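Local structure of FBP protein (Leishmania major, 5OFU) at residues 92-97 with 113-118; 133-138 with 250-255. The protein probably catalyses the magnesium-dependent hydrolysis of fructose 1,6-bisphosphate to fructose 6-phosphate and phosphate, as a homotetramer of the class 1 fructose-1,6-bisphosphatase family that binds AMP. One frame throughout, in Å; residues are numbered along the deposited sequence.

Contact 1: residues 92-97 with 113-118. With AMP (adenosine monophosphate), chain E.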
# COMPACT_ATOMS: atom_id res chain seq x y z
N CYS A 92 27.54 -18.13 9.07
CA CYS A 92 28.90 -18.28 8.54
C CYS A 92 28.90 -18.67 7.07
O CYS A 92 29.79 -18.23 6.35
CB CYS A 92 29.75 -19.27 9.34
SG CYS A 92 29.08 -20.93 9.46
N VAL A 93 27.91 -19.44 6.62
CA VAL A 93 27.83 -19.90 5.23
C VAL A 93 26.45 -19.63 4.61
O VAL A 93 25.42 -19.94 5.21
CB VAL A 93 28.15 -21.40 5.12
CG1 VAL A 93 28.04 -21.88 3.68
CG2 VAL A 93 29.54 -21.67 5.65
N LEU A 94 26.45 -19.01 3.42
CA LEU A 94 25.25 -18.83 2.58
C LEU A 94 25.40 -19.65 1.32
O LEU A 94 26.49 -19.71 0.74
CB LEU A 94 25.08 -17.38 2.12
CG LEU A 94 24.52 -16.34 3.07
CD1 LEU A 94 24.25 -15.06 2.29
CD2 LEU A 94 23.25 -16.83 3.73
N GLY A 95 24.31 -20.28 0.89
CA GLY A 95 24.28 -20.98 -0.38
C GLY A 95 23.02 -20.62 -1.12
O GLY A 95 21.92 -20.94 -0.67
N SER A 96 23.17 -19.88 -2.22
CA SER A 96 22.04 -19.59 -3.13
C SER A 96 22.05 -20.63 -4.21
O SER A 96 23.10 -20.89 -4.78
CB SER A 96 22.18 -18.20 -3.76
OG SER A 96 21.17 -18.03 -4.74
N GLU A 97 20.90 -21.22 -4.49
CA GLU A 97 20.80 -22.25 -5.54
C GLU A 97 21.36 -21.80 -6.88
O GLU A 97 22.00 -22.57 -7.58
CB GLU A 97 19.35 -22.72 -5.71
CG GLU A 97 19.17 -23.66 -6.90
CD GLU A 97 17.98 -24.58 -6.77
OE1 GLU A 97 16.97 -24.19 -6.15
OE2 GLU A 97 18.05 -25.69 -7.32
N TYR A 113 25.47 -20.53 11.89
CA TYR A 113 24.36 -21.02 11.07
C TYR A 113 24.74 -21.05 9.60
O TYR A 113 25.41 -20.14 9.11
CB TYR A 113 23.10 -20.18 11.29
CG TYR A 113 22.46 -20.46 12.62
CD1 TYR A 113 21.79 -21.64 12.85
CD2 TYR A 113 22.53 -19.54 13.67
CE1 TYR A 113 21.21 -21.92 14.08
CE2 TYR A 113 21.95 -19.80 14.90
CZ TYR A 113 21.29 -21.00 15.10
OH TYR A 113 20.71 -21.32 16.32
N LEU A 114 24.35 -22.14 8.92
CA LEU A 114 24.47 -22.27 7.47
C LEU A 114 23.07 -22.18 6.90
O LEU A 114 22.20 -22.92 7.34
CB LEU A 114 25.08 -23.62 7.07
CG LEU A 114 26.45 -24.02 7.64
CD1 LEU A 114 26.32 -24.61 9.03
CD2 LEU A 114 27.14 -25.03 6.73
N ILE A 115 22.84 -21.25 5.96
CA ILE A 115 21.54 -21.08 5.29
C ILE A 115 21.68 -21.49 3.83
O ILE A 115 22.59 -21.02 3.14
CB ILE A 115 20.99 -19.63 5.28
CG1 ILE A 115 21.43 -18.83 6.50
CG2 ILE A 115 19.47 -19.62 5.16
CD1 ILE A 115 21.11 -19.46 7.83
N PHE A 116 20.80 -22.36 3.37
CA PHE A 116 20.74 -22.69 1.96
C PHE A 116 19.36 -22.31 1.47
O PHE A 116 18.36 -22.67 2.10
CB PHE A 116 21.06 -24.17 1.73
CG PHE A 116 22.47 -24.51 2.08
CD1 PHE A 116 23.49 -24.32 1.15
CD2 PHE A 116 22.79 -24.97 3.34
CE1 PHE A 116 24.81 -24.61 1.47
CE2 PHE A 116 24.10 -25.26 3.66
CZ PHE A 116 25.12 -25.08 2.73
N PHE A 117 19.31 -21.56 0.38
CA PHE A 117 18.05 -21.02 -0.09
C PHE A 117 17.95 -20.96 -1.61
O PHE A 117 18.96 -20.87 -2.31
CB PHE A 117 17.82 -19.63 0.51
CG PHE A 117 18.86 -18.61 0.11
CD1 PHE A 117 20.07 -18.55 0.77
CD2 PHE A 117 18.62 -17.73 -0.93
CE1 PHE A 117 21.03 -17.62 0.40
CE2 PHE A 117 19.57 -16.79 -1.30
CZ PHE A 117 20.78 -16.73 -0.63
N ASP A 118 16.71 -21.01 -2.08
CA ASP A 118 16.37 -20.66 -3.44
C ASP A 118 15.51 -19.39 -3.32
O ASP A 118 14.39 -19.47 -2.82
CB ASP A 118 15.59 -21.80 -4.10
CG ASP A 118 15.25 -21.52 -5.56
OD1 ASP A 118 15.53 -20.40 -6.04
OD2 ASP A 118 14.69 -22.44 -6.22
P AMP E . 20.63 -19.31 19.34
O1P AMP E . 19.77 -18.08 19.16
O2P AMP E . 21.56 -19.61 18.19
O3P AMP E . 21.32 -19.40 20.68
O5' AMP E . 19.53 -20.47 19.42
C5' AMP E . 19.91 -21.84 19.51
C4' AMP E . 18.74 -22.76 19.18
O4' AMP E . 17.60 -22.48 20.00
C3' AMP E . 18.25 -22.63 17.74
O3' AMP E . 18.99 -23.45 16.84
C2' AMP E . 16.80 -23.03 17.83
O2' AMP E . 16.63 -24.44 17.72
C1' AMP E . 16.40 -22.53 19.22
N9 AMP E . 15.80 -21.18 19.03
C8 AMP E . 16.39 -19.99 19.26
N7 AMP E . 15.56 -18.97 18.98
C5 AMP E . 14.41 -19.50 18.55
C6 AMP E . 13.13 -18.97 18.08
N6 AMP E . 12.94 -17.64 18.03
N1 AMP E . 12.17 -19.85 17.72
C2 AMP E . 12.37 -21.19 17.77
N3 AMP E . 13.53 -21.74 18.19
C4 AMP E . 14.57 -20.96 18.58

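Contact 2: residues 133-138 with 250-255. With F6P (6-O-phosphono-beta-D-fructofuranose), chain F.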
# COMPACT_ATOMS: atom_id res chain seq x y z
N GLY A 133 7.97 -18.35 -5.42
CA GLY A 133 8.32 -18.47 -4.01
C GLY A 133 9.77 -18.39 -3.66
O GLY A 133 10.63 -18.30 -4.53
N SER A 134 10.03 -18.42 -2.36
CA SER A 134 11.37 -18.52 -1.78
C SER A 134 11.38 -19.71 -0.83
O SER A 134 10.37 -20.00 -0.21
CB SER A 134 11.72 -17.24 -1.03
OG SER A 134 11.61 -16.10 -1.86
N ILE A 135 12.50 -20.42 -0.76
CA ILE A 135 12.65 -21.58 0.14
C ILE A 135 13.98 -21.43 0.86
O ILE A 135 14.97 -21.05 0.24
CB ILE A 135 12.69 -22.92 -0.61
CG1 ILE A 135 11.57 -23.04 -1.62
CG2 ILE A 135 12.56 -24.09 0.35
CD1 ILE A 135 11.96 -23.93 -2.78
N TRP A 136 14.02 -21.79 2.13
CA TRP A 136 15.27 -21.81 2.85
C TRP A 136 15.33 -22.97 3.85
O TRP A 136 14.31 -23.41 4.39
CB TRP A 136 15.50 -20.46 3.56
CG TRP A 136 14.46 -20.14 4.56
CD1 TRP A 136 14.46 -20.47 5.88
CD2 TRP A 136 13.22 -19.46 4.32
NE1 TRP A 136 13.31 -20.03 6.49
CE2 TRP A 136 12.53 -19.41 5.55
CE3 TRP A 136 12.65 -18.86 3.20
CZ2 TRP A 136 11.29 -18.79 5.69
CZ3 TRP A 136 11.40 -18.25 3.33
CH2 TRP A 136 10.74 -18.22 4.57
N GLY A 137 16.55 -23.45 4.08
CA GLY A 137 16.84 -24.39 5.15
C GLY A 137 17.98 -23.86 5.98
O GLY A 137 18.96 -23.34 5.42
N VAL A 138 17.87 -24.02 7.30
CA VAL A 138 18.90 -23.56 8.24
C VAL A 138 19.51 -24.74 9.00
O VAL A 138 18.79 -25.53 9.62
CB VAL A 138 18.32 -22.57 9.27
CG1 VAL A 138 19.43 -22.04 10.18
CG2 VAL A 138 17.60 -21.42 8.57
N GLY A 250 3.75 -25.37 -11.72
CA GLY A 250 5.12 -25.21 -12.25
C GLY A 250 6.10 -24.51 -11.30
O GLY A 250 7.25 -24.26 -11.67
N SER A 251 5.63 -24.14 -10.11
CA SER A 251 6.47 -23.65 -9.03
C SER A 251 6.29 -24.60 -7.87
O SER A 251 5.17 -24.78 -7.38
CB SER A 251 6.07 -22.23 -8.62
OG SER A 251 6.02 -21.39 -9.76
N MET A 252 7.39 -25.21 -7.44
CA MET A 252 7.38 -26.16 -6.34
C MET A 252 6.73 -25.58 -5.08
O MET A 252 5.96 -26.26 -4.41
CB MET A 252 8.80 -26.62 -6.03
CG MET A 252 8.84 -27.75 -5.02
SD MET A 252 10.43 -27.91 -4.20
CE MET A 252 10.19 -29.47 -3.33
N VAL A 253 7.01 -24.31 -4.78
CA VAL A 253 6.47 -23.66 -3.59
C VAL A 253 4.96 -23.51 -3.71
O VAL A 253 4.25 -23.78 -2.75
CB VAL A 253 7.14 -22.30 -3.31
CG1 VAL A 253 6.49 -21.60 -2.12
CG2 VAL A 253 8.62 -22.50 -3.01
N GLY A 254 4.47 -23.12 -4.88
CA GLY A 254 3.03 -23.07 -5.13
C GLY A 254 2.35 -24.42 -5.00
O GLY A 254 1.35 -24.54 -4.31
N ASP A 255 2.89 -25.43 -5.67
CA ASP A 255 2.30 -26.77 -5.66
C ASP A 255 2.32 -27.41 -4.27
O ASP A 255 1.32 -27.99 -3.84
CB ASP A 255 3.00 -27.68 -6.69
CG ASP A 255 2.71 -27.27 -8.14
OD1 ASP A 255 1.51 -27.10 -8.49
OD2 ASP A 255 3.67 -27.14 -8.95
O1 F6P F . 13.92 -25.54 -10.71
C1 F6P F . 12.93 -25.78 -9.69
C2 F6P F . 11.54 -25.56 -10.28
O2 F6P F . 11.43 -24.19 -10.69
C3 F6P F . 10.43 -25.92 -9.30
O3 F6P F . 9.83 -24.77 -8.70
C4 F6P F . 9.40 -26.69 -10.11
O4 F6P F . 8.79 -27.75 -9.39
C5 F6P F . 10.20 -27.22 -11.28
O5 F6P F . 11.38 -26.42 -11.41
C6 F6P F . 9.42 -27.18 -12.57
O6 F6P F . 10.12 -28.00 -13.49
P F6P F . 9.49 -28.44 -14.90
O1P F6P F . 9.56 -27.20 -15.75
O2P F6P F . 8.09 -28.91 -14.55
O3P F6P F . 10.45 -29.51 -15.34

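Contact 1: residues 92-97 with 113-118
Two parallel strands of the large mixed sheet in the N-terminal domain of this class 1 fructose-1,6-bisphosphatase meet here, running between the AMP site at one end and the metal site at the other. Their axes lie 4.8 Å apart, and five backbone bonds join residues 92-97 to 113-118. Cys92 N donates to Tyr113 O, Gly95 N to Ile115 O and Glu97 N to Phe117 O, while Val93 O and Gly95 O accept from Ile115 N and Phe117 N.

On one face Val93 CB packs against Leu114 CG at 4.0 Å, and the Phe116 ring meets Gly95 obliquely, its CD1 3.8 Å from Gly95 CA. On the other face, covered by helices 73-87 and 27-47, Leu94 and Ile115 lie side by side. Phe117 CG sits between its own backbone N and carbonyl carbon (chi1 62°), which swings the ring back across the neighbouring strand. Ser96 CA then stands over one ring face, a CH-pi contact 4.1 Å from the Phe117 centroid; Ser96 OG is held by Asn78.

At the metal end, Glu97 OE1 and Asp118 OD2 are 2.9 Å apart, with their carboxylate planes turned 76° against each other. Both residues are manganese ligands, and a bound cation would probably offset the crowding of these acids, which Glu284 adds to; Arg280 pairs with Glu97 OE2. At the opposite end, Tyr113 OH is gripped twice by the nucleotide, donating to AMP O2P at 2.7 Å and accepting from AMP O3' at 2.8 Å.

Contact 2: residues 133-138 with 250-255
Val253 overlaps Ile135 where the first turn of helix 252-262, in the C-terminal domain, packs against strand 132-140 of the N-terminal domain's large sheet. This is a buried helix-on-strand contact at the junction of the two fructose-1,6-bisphosphatase domains, beside the fructose 6-phosphate pocket. The two side chains slide past each other in opposite directions, and a single methyl does most of the touching: Val253 CG2 lies 3.3 Å from Ile135 CG1 and 3.6 Å from Ile135 CD1. With Val253 CG1 anti to the backbone N (chi1 177°), CG2 falls beside that nitrogen and is carried toward the isoleucine, while CG1 rests against Gly133.

The helix lies close to the strand at Gly133, whose CA is 4.1 Å from Val253 CB. Farther out along the isoleucine, Ile135 CD1 reaches the sulfur of Met252 more loosely, at 4.5 Å. No hydrogen bond crosses between the two segments; the contact is van der Waals packing, mostly of aliphatic groups. Tyr170 and Val172 of strand 165-173 and Met288 of helix 281-294 also touch Val253.

Polar work is done at the helix start. Ser251 OG bonds to the backbone O of Ser131 and to Asn125 ND2. The backbone N of Val253 donates to Asp121 OD2, which ties the helix start to strand 113-121, while Asp121 OD1 bonds the sugar. Asp255 OD2 accepts a rather long bond from Gly250 N (3.3 Å), which comes to the syn side of the carboxylate, 19° out of its plane. At the first residue of the helix, Met252 N donates to F6P O3 at 2.8 Å, almost perfectly straight at 176°.

Both contacts are buried and share one sheet: strands 113-121 and 132-140 are neighbours in it, with Phe116 O 2.8 Å from Gly137 N and Asp118 N 2.9 Å from Ile135 O, both probable hydrogen bonds. Their centres are 15 Å apart, contact 2 being nearer the middle of the chain. Contact 1 stays inside the N-terminal domain and is chiefly a ladder of backbone bonds, whereas contact 2 has no hydrogen bond across its two segments and packs chiefly through Ile135, Val253 and Met252. Ligands mark the difference in place: contact 1 spans from AMP to the metal-binding acids, and contact 2 borders the sugar. Glu284 links the two, lying close to Asp118 and touching Ile135.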